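Local coordinates for cysteine protease (Listeria monocytogenes, PDB 5HU4), which anchors surface proteins to the cell wall, cleaving their C-terminal sorting signal and passing them on through a thioester intermediate, at residues E86-D91 with V95-N100; T107-D112 with T118-A123. All blocks are in the same frame, centred on the assembly; numbering follows the deposited sequence.

Interaction 1: residues E86-D91 with V95-N100; sequences ETKTID and VSVIDN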
ATOM      1  N   GLU A  86      10.433   4.149  -6.876  1.00 25.28           N
ATOM      2  CA  GLU A  86      11.385   4.586  -5.862  1.00 26.38           C
ATOM      3  C   GLU A  86      11.151   3.890  -4.521  1.00 24.87           C
ATOM      4  O   GLU A  86      10.015   3.678  -4.096  1.00 26.41           O
ATOM      5  CB  GLU A  86      11.331   6.114  -5.707  1.00 24.84           C
ATOM      6  CG  GLU A  86      10.542   6.637  -4.517  1.00 32.08           C
ATOM      7  CD  GLU A  86      10.508   8.155  -4.461  1.00 39.67           C
ATOM      8  OE1 GLU A  86       9.761   8.766  -5.256  1.00 37.19           O
ATOM      9  OE2 GLU A  86      11.231   8.738  -3.623  1.00 44.87           O
ATOM     10  N   THR A  87      12.250   3.495  -3.886  1.00 24.32           N
ATOM     11  CA  THR A  87      12.223   2.917  -2.550  1.00 23.42           C
ATOM     12  C   THR A  87      13.211   3.681  -1.679  1.00 27.96           C
ATOM     13  O   THR A  87      14.343   3.929  -2.092  1.00 30.17           O
ATOM     14  CB  THR A  87      12.588   1.420  -2.554  1.00 26.09           C
ATOM     15  OG1 THR A  87      13.899   1.247  -3.105  1.00 26.98           O
ATOM     16  CG2 THR A  87      11.587   0.624  -3.379  1.00 22.91           C
ATOM     17  N   LYS A  88      12.789   4.058  -0.477  1.00 26.04           N
ATOM     18  CA  LYS A  88      13.623   4.903   0.366  1.00 24.95           C
ATOM     19  C   LYS A  88      13.321   4.745   1.850  1.00 25.87           C
ATOM     20  O   LYS A  88      12.254   4.266   2.235  1.00 26.10           O
ATOM     21  CB  LYS A  88      13.455   6.370  -0.038  1.00 27.05           C
ATOM     22  CG  LYS A  88      12.035   6.893   0.120  1.00 29.74           C
ATOM     23  CD  LYS A  88      11.897   8.306  -0.424  1.00 33.31           C
ATOM     24  CE  LYS A  88      10.439   8.734  -0.483  1.00 34.89           C
ATOM     25  NZ  LYS A  88      10.258   9.991  -1.259  1.00 38.38           N
ATOM     26  N   THR A  89      14.279   5.150   2.677  1.00 28.63           N
ATOM     27  CA  THR A  89      14.091   5.200   4.119  1.00 27.90           C
ATOM     28  C   THR A  89      14.119   6.651   4.582  1.00 28.15           C
ATOM     29  O   THR A  89      15.067   7.382   4.297  1.00 28.80           O
ATOM     30  CB  THR A  89      15.170   4.397   4.866  1.00 25.69           C
ATOM     31  OG1 THR A  89      15.177   3.045   4.391  1.00 24.74           O
ATOM     32  CG2 THR A  89      14.900   4.405   6.364  1.00 27.59           C
ATOM     33  N   ILE A  90      13.073   7.068   5.288  1.00 27.61           N
ATOM     34  CA  ILE A  90      12.968   8.446   5.754  1.00 28.41           C
ATOM     35  C   ILE A  90      12.683   8.512   7.250  1.00 31.66           C
ATOM     36  O   ILE A  90      12.344   7.505   7.872  1.00 32.82           O
ATOM     37  CB  ILE A  90      11.855   9.213   5.011  1.00 29.49           C
ATOM     38  CG1 ILE A  90      10.488   8.602   5.325  1.00 28.37           C
ATOM     39  CG2 ILE A  90      12.108   9.207   3.512  1.00 29.34           C
ATOM     40  CD1 ILE A  90       9.321   9.418   4.810  1.00 32.44           C
ATOM     41  N   ASP A  91      12.825   9.704   7.822  1.00 30.01           N
ATOM     42  CA  ASP A  91      12.439   9.934   9.207  1.00 34.72           C
ATOM     43  C   ASP A  91      10.926  10.121   9.273  1.00 34.72           C
ATOM     44  O   ASP A  91      10.321  10.627   8.327  1.00 35.11           O
ATOM     45  CB  ASP A  91      13.165  11.152   9.783  1.00 35.34           C
ATOM     46  CG  ASP A  91      12.973  11.292  11.282  1.00 39.16           C
ATOM     47  OD1 ASP A  91      12.020  11.985  11.700  1.00 40.95           O
ATOM     48  OD2 ASP A  91      13.775  10.711  12.042  1.00 41.30           O
ATOM     49  N   VAL A  95       6.484  14.198   6.736  1.00 33.12           N
ATOM     50  CA  VAL A  95       5.106  13.880   6.396  1.00 34.75           C
ATOM     51  C   VAL A  95       4.810  14.166   4.916  1.00 34.54           C
ATOM     52  O   VAL A  95       3.799  13.716   4.381  1.00 34.85           O
ATOM     53  CB  VAL A  95       4.135  14.677   7.299  1.00 35.38           C
ATOM     54  CG1 VAL A  95       2.687  14.261   7.071  1.00 37.13           C
ATOM     55  CG2 VAL A  95       4.520  14.503   8.767  1.00 36.66           C
ATOM     56  N   SER A  96       5.712  14.887   4.254  1.00 30.71           N
ATOM     57  CA  SER A  96       5.523  15.298   2.860  1.00 30.41           C
ATOM     58  C   SER A  96       5.176  14.146   1.917  1.00 30.44           C
ATOM     59  O   SER A  96       4.495  14.342   0.910  1.00 30.29           O
ATOM     60  CB  SER A  96       6.779  16.007   2.347  1.00 32.32           C
ATOM     61  OG  SER A  96       7.682  15.082   1.767  1.00 32.80           O
ATOM     62  N   VAL A  97       5.636  12.944   2.251  1.00 27.89           N
ATOM     63  CA  VAL A  97       5.424  11.779   1.398  1.00 30.49           C
ATOM     64  C   VAL A  97       3.966  11.302   1.434  1.00 30.81           C
ATOM     65  O   VAL A  97       3.578  10.390   0.702  1.00 26.34           O
ATOM     66  CB  VAL A  97       6.372  10.624   1.801  1.00 30.90           C
ATOM     67  CG1 VAL A  97       5.807   9.849   2.984  1.00 27.87           C
ATOM     68  CG2 VAL A  97       6.630   9.701   0.620  1.00 34.76           C
ATOM     69  N   ILE A  98       3.159  11.943   2.272  1.00 30.06           N
ATOM     70  CA  ILE A  98       1.742  11.614   2.398  1.00 28.07           C
ATOM     71  C   ILE A  98       0.894  12.533   1.513  1.00 30.05           C
ATOM     72  O   ILE A  98      -0.151  12.127   0.993  1.00 28.69           O
ATOM     73  CB  ILE A  98       1.290  11.703   3.881  1.00 28.21           C
ATOM     74  CG1 ILE A  98       1.516  10.363   4.582  1.00 32.18           C
ATOM     75  CG2 ILE A  98      -0.169  12.104   4.005  1.00 27.56           C
ATOM     76  CD1 ILE A  98       2.186  10.487   5.933  1.00 32.64           C
ATOM     77  N   ASP A  99       1.377  13.758   1.319  1.00 29.22           N
ATOM     78  CA  ASP A  99       0.678  14.773   0.531  1.00 29.42           C
ATOM     79  C   ASP A  99       0.299  14.300  -0.871  1.00 30.08           C
ATOM     80  O   ASP A  99       1.012  13.504  -1.485  1.00 31.49           O
ATOM     81  CB  ASP A  99       1.534  16.036   0.421  1.00 32.13           C
ATOM     82  CG  ASP A  99       1.964  16.568   1.770  1.00 32.24           C
ATOM     83  OD1 ASP A  99       1.206  16.393   2.746  1.00 33.07           O
ATOM     84  OD2 ASP A  99       3.055  17.170   1.854  1.00 30.12           O
ATOM     85  N   ASN A 100      -0.827  14.802  -1.367  1.00 27.44           N
ATOM     86  CA  ASN A 100      -1.297  14.469  -2.706  1.00 29.53           C
ATOM     87  C   ASN A 100      -0.351  14.991  -3.783  1.00 31.94           C
ATOM     88  O   ASN A 100       0.386  15.952  -3.561  1.00 29.21           O
ATOM     89  CB  ASN A 100      -2.702  15.029  -2.925  1.00 29.34           C
ATOM     90  CG  ASN A 100      -3.375  14.459  -4.158  1.00 31.31           C
ATOM     91  OD1 ASN A 100      -3.698  13.272  -4.213  1.00 36.33           O
ATOM     92  ND2 ASN A 100      -3.589  15.305  -5.158  1.00 33.81           N
TER
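Val97 meets Ile90 and Lys88 with its two methyl branches, one for each residue, and these pairs make up the whole contact between the C-terminal part of strand 78-91 and the loop that follows it. The apolar half is the better backed one: Ile90 CD1 reaches Val97 CG1 at 4.0 Å, the two side chains crossing at a slant. Ile90 holds CG1 between its backbone N and carbonyl carbon (chi1 64°) and extends from there (chi2 171°), which carries CD1 toward Val97. Behind this pair Ile90 packs on Val122, while Val97 also rests on Thr107 and Ile109, so the apolar side is backed by the neighbouring strands.

The lysine half lies at the margin of the contact. The extended Lys88 chain runs past Val97 in the opposite sense, Lys88 CE and NZ both passing Val97 CG2 at 4.1 Å, and Lys88 NZ forms a salt bridge with Glu86 OE2 of the same strand at 2.8 Å. The lysine approaches from above the carboxylate plane, 52° out of it. Only 111 Å² is buried in all, and the three touching residues remain partly exposed.

Between the two segments, then, the contact is essentially van der Waals, and the loop owes its polar anchoring to other residues: Val97 O and Asp99 O both accept from Asn44 ND2, and Ile98 O from Arg35 NH1.

Interaction 2: residues T107-D112 with T118-A123; sequences TLITCD and TKRFVA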
ATOM      1  N   THR A 107       1.683   5.249  -2.455  1.00 21.38           N
ATOM      2  CA  THR A 107       2.777   5.413  -1.506  1.00 20.93           C
ATOM      3  C   THR A 107       2.632   4.460  -0.326  1.00 20.16           C
ATOM      4  O   THR A 107       1.784   4.655   0.543  1.00 21.65           O
ATOM      5  CB  THR A 107       2.854   6.860  -0.983  1.00 22.75           C
ATOM      6  OG1 THR A 107       2.954   7.765  -2.091  1.00 25.50           O
ATOM      7  CG2 THR A 107       4.061   7.037  -0.077  1.00 22.67           C
ATOM      8  N   LEU A 108       3.469   3.428  -0.301  1.00 21.33           N
ATOM      9  CA  LEU A 108       3.424   2.433   0.763  1.00 20.12           C
ATOM     10  C   LEU A 108       4.389   2.799   1.885  1.00 21.25           C
ATOM     11  O   LEU A 108       5.574   3.034   1.645  1.00 19.80           O
ATOM     12  CB  LEU A 108       3.750   1.043   0.214  1.00 17.81           C
ATOM     13  CG  LEU A 108       2.918   0.596  -0.991  1.00 18.37           C
ATOM     14  CD1 LEU A 108       3.152  -0.875  -1.291  1.00 17.40           C
ATOM     15  CD2 LEU A 108       1.442   0.874  -0.752  1.00 19.24           C
ATOM     16  N   ILE A 109       3.875   2.847   3.110  1.00 20.04           N
ATOM     17  CA  ILE A 109       4.671   3.281   4.252  1.00 20.17           C
ATOM     18  C   ILE A 109       4.656   2.262   5.387  1.00 21.37           C
ATOM     19  O   ILE A 109       3.594   1.820   5.827  1.00 20.30           O
ATOM     20  CB  ILE A 109       4.176   4.637   4.796  1.00 22.08           C
ATOM     21  CG1 ILE A 109       4.127   5.677   3.675  1.00 22.80           C
ATOM     22  CG2 ILE A 109       5.065   5.114   5.937  1.00 21.29           C
ATOM     23  CD1 ILE A 109       3.653   7.038   4.125  1.00 27.66           C
ATOM     24  N   THR A 110       5.845   1.895   5.855  1.00 19.06           N
ATOM     25  CA  THR A 110       5.981   1.000   6.996  1.00 22.44           C
ATOM     26  C   THR A 110       7.237   1.338   7.791  1.00 23.43           C
ATOM     27  O   THR A 110       8.136   2.012   7.289  1.00 24.94           O
ATOM     28  CB  THR A 110       6.034  -0.478   6.559  1.00 22.39           C
ATOM     29  OG1 THR A 110       5.825  -1.325   7.697  1.00 20.61           O
ATOM     30  CG2 THR A 110       7.375  -0.807   5.917  1.00 24.06           C
ATOM     31  N   CYS A 111       7.288   0.877   9.035  1.00 22.44           N
ATOM     32  CA  CYS A 111       8.474   1.063   9.862  1.00 24.37           C
ATOM     33  C   CYS A 111       9.617   0.223   9.304  1.00 25.21           C
ATOM     34  O   CYS A 111       9.386  -0.849   8.745  1.00 26.63           O
ATOM     35  CB  CYS A 111       8.188   0.688  11.317  1.00 21.20           C
ATOM     36  SG  CYS A 111       6.713   1.468  12.015  1.00 29.01           S
ATOM     37  N   ASP A 112      10.845   0.710   9.447  1.00 24.73           N
ATOM     38  CA  ASP A 112      11.996  -0.009   8.914  1.00 27.12           C
ATOM     39  C   ASP A 112      12.404  -1.152   9.842  1.00 25.78           C
ATOM     40  O   ASP A 112      13.236  -1.986   9.484  1.00 27.51           O
ATOM     41  CB  ASP A 112      13.173   0.944   8.688  1.00 29.53           C
ATOM     42  CG  ASP A 112      13.839   1.374   9.979  1.00 30.86           C
ATOM     43  OD1 ASP A 112      13.118   1.706  10.943  1.00 32.06           O
ATOM     44  OD2 ASP A 112      15.087   1.382  10.030  1.00 33.96           O
ATOM     45  N   THR A 118      12.037   5.666  14.670  1.00 32.57           N
ATOM     46  CA  THR A 118      11.594   6.941  14.126  1.00 33.65           C
ATOM     47  C   THR A 118      11.787   6.959  12.615  1.00 35.55           C
ATOM     48  O   THR A 118      11.564   7.977  11.963  1.00 35.34           O
ATOM     49  CB  THR A 118      12.357   8.122  14.748  1.00 34.81           C
ATOM     50  OG1 THR A 118      13.756   7.990  14.465  1.00 34.12           O
ATOM     51  CG2 THR A 118      12.149   8.152  16.253  1.00 33.29           C
ATOM     52  N   LYS A 119      12.209   5.826  12.066  1.00 30.44           N
ATOM     53  CA  LYS A 119      12.492   5.730  10.641  1.00 30.28           C
ATOM     54  C   LYS A 119      11.433   4.915   9.906  1.00 30.03           C
ATOM     55  O   LYS A 119      10.915   3.928  10.429  1.00 29.82           O
ATOM     56  CB  LYS A 119      13.881   5.123  10.418  1.00 31.36           C
ATOM     57  CG  LYS A 119      15.033   6.022  10.859  1.00 37.61           C
ATOM     58  CD  LYS A 119      14.662   7.499  10.749  1.00 45.74           C
ATOM     59  CE  LYS A 119      15.828   8.405  11.122  1.00 43.52           C
ATOM     60  NZ  LYS A 119      16.984   8.260  10.192  1.00 47.11           N
ATOM     61  N   ARG A 120      11.114   5.344   8.690  1.00 27.63           N
ATOM     62  CA  ARG A 120      10.098   4.684   7.880  1.00 24.60           C
ATOM     63  C   ARG A 120      10.666   4.243   6.540  1.00 27.78           C
ATOM     64  O   ARG A 120      11.476   4.952   5.940  1.00 27.13           O
ATOM     65  CB  ARG A 120       8.907   5.617   7.649  1.00 27.39           C
ATOM     66  CG  ARG A 120       8.220   6.099   8.913  1.00 28.00           C
ATOM     67  CD  ARG A 120       7.418   4.988   9.566  1.00 27.79           C
ATOM     68  NE  ARG A 120       6.870   5.404  10.854  1.00 26.79           N
ATOM     69  CZ  ARG A 120       7.533   5.338  12.003  1.00 29.66           C
ATOM     70  NH1 ARG A 120       8.773   4.867  12.032  1.00 30.62           N
ATOM     71  NH2 ARG A 120       6.955   5.739  13.127  1.00 33.54           N
ATOM     72  N   PHE A 121      10.244   3.074   6.070  1.00 27.31           N
ATOM     73  CA  PHE A 121      10.564   2.653   4.713  1.00 23.68           C
ATOM     74  C   PHE A 121       9.419   3.051   3.792  1.00 24.66           C
ATOM     75  O   PHE A 121       8.251   2.812   4.104  1.00 22.74           O
ATOM     76  CB  PHE A 121      10.816   1.147   4.637  1.00 22.39           C
ATOM     77  CG  PHE A 121      11.191   0.663   3.262  1.00 22.98           C
ATOM     78  CD1 PHE A 121      10.218   0.232   2.372  1.00 25.37           C
ATOM     79  CD2 PHE A 121      12.517   0.642   2.857  1.00 25.60           C
ATOM     80  CE1 PHE A 121      10.561  -0.208   1.105  1.00 23.34           C
ATOM     81  CE2 PHE A 121      12.863   0.201   1.592  1.00 25.68           C
ATOM     82  CZ  PHE A 121      11.885  -0.225   0.718  1.00 22.70           C
ATOM     83  N   VAL A 122       9.756   3.660   2.660  1.00 23.98           N
ATOM     84  CA  VAL A 122       8.744   4.143   1.731  1.00 23.10           C
ATOM     85  C   VAL A 122       8.932   3.557   0.336  1.00 24.11           C
ATOM     86  O   VAL A 122      10.043   3.531  -0.193  1.00 22.90           O
ATOM     87  CB  VAL A 122       8.761   5.681   1.634  1.00 22.60           C
ATOM     88  CG1 VAL A 122       7.627   6.170   0.748  1.00 24.74           C
ATOM     89  CG2 VAL A 122       8.655   6.298   3.016  1.00 22.61           C
ATOM     90  N   ALA A 123       7.837   3.083  -0.249  1.00 21.69           N
ATOM     91  CA  ALA A 123       7.844   2.594  -1.620  1.00 21.37           C
ATOM     92  C   ALA A 123       6.812   3.351  -2.451  1.00 23.03           C
ATOM     93  O   ALA A 123       5.618   3.327  -2.147  1.00 21.03           O
ATOM     94  CB  ALA A 123       7.569   1.099  -1.657  1.00 19.04           C
TER
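Cys111 and Arg120 meet through two first torsions of the same kind: Cys111 SG (chi1 -51°) and Arg120 CG (chi1 -59°) each lie opposite the carbonyl carbon, and a bend at chi2 of -73° then brings the guanidinium face under Cys111 SG. The sulfur sits over the centre of that face, with Cys111 SG 4.0 Å from Arg120 CZ. Three further partners hold the guanidinium in place. Arg120 NH1 donates to Lys119 O at 2.8 Å, from above that carbonyl's plane, and also to Thr117 O, while NH2 forms a salt bridge with Glu92 OE1.

The backbones beneath are paired antiparallel. Leu108 with Ala123 and Thr110 with Phe121 are hydrogen-bonded pairs; in the bond from Phe121 N to Thr110 O, at 2.7 Å, the donor lies nearly in line with the C=O bond, although the N-H is bent away from it. The ladder frays at Asp112, whose N reaches Lys119 O only weakly, at 3.4 Å. Asp112 OD1 lies close to the same carbonyl but bonds to Thr117 OG1, and its carboxylate runs alongside Lys119 CB. At the other end, Thr107 CG2 packs against Val122 CG1 at 3.8 Å, and Thr107 OG1 is bonded to Asn44.

This is the active-site end of a sortase beta-barrel hairpin: Cys111, which forms the acyl-thioester, ends one strand, Arg120 lies on its partner, and His50, the proton donor/acceptor, has its side chain about 5 Å from that of Cys111. The arrangement is consistent with the Cys-His-Arg active site of class A sortases.

In the fold
Interaction 1 closes before interaction 2 opens along the chain, and their centres lie only 7 Å apart, on the same side of the molecule. Strand 119-132 connects them: within one sheet it runs between strand 105-111, its hairpin partner in interaction 2, and strand 78-91, which supplies half of interaction 1. Probable backbone hydrogen bonds from Val122 N to Lys88 O and from Arg120 N to Ile90 O join the two directly, and the loop 95-100 lies over the sheet, its carbonyl oxygen Val97 O against Thr107 CG2. The side chain of Ile90 is about 10 Å from that of Cys111, placing this surface contact near, but not in, the active site of the sortase domain.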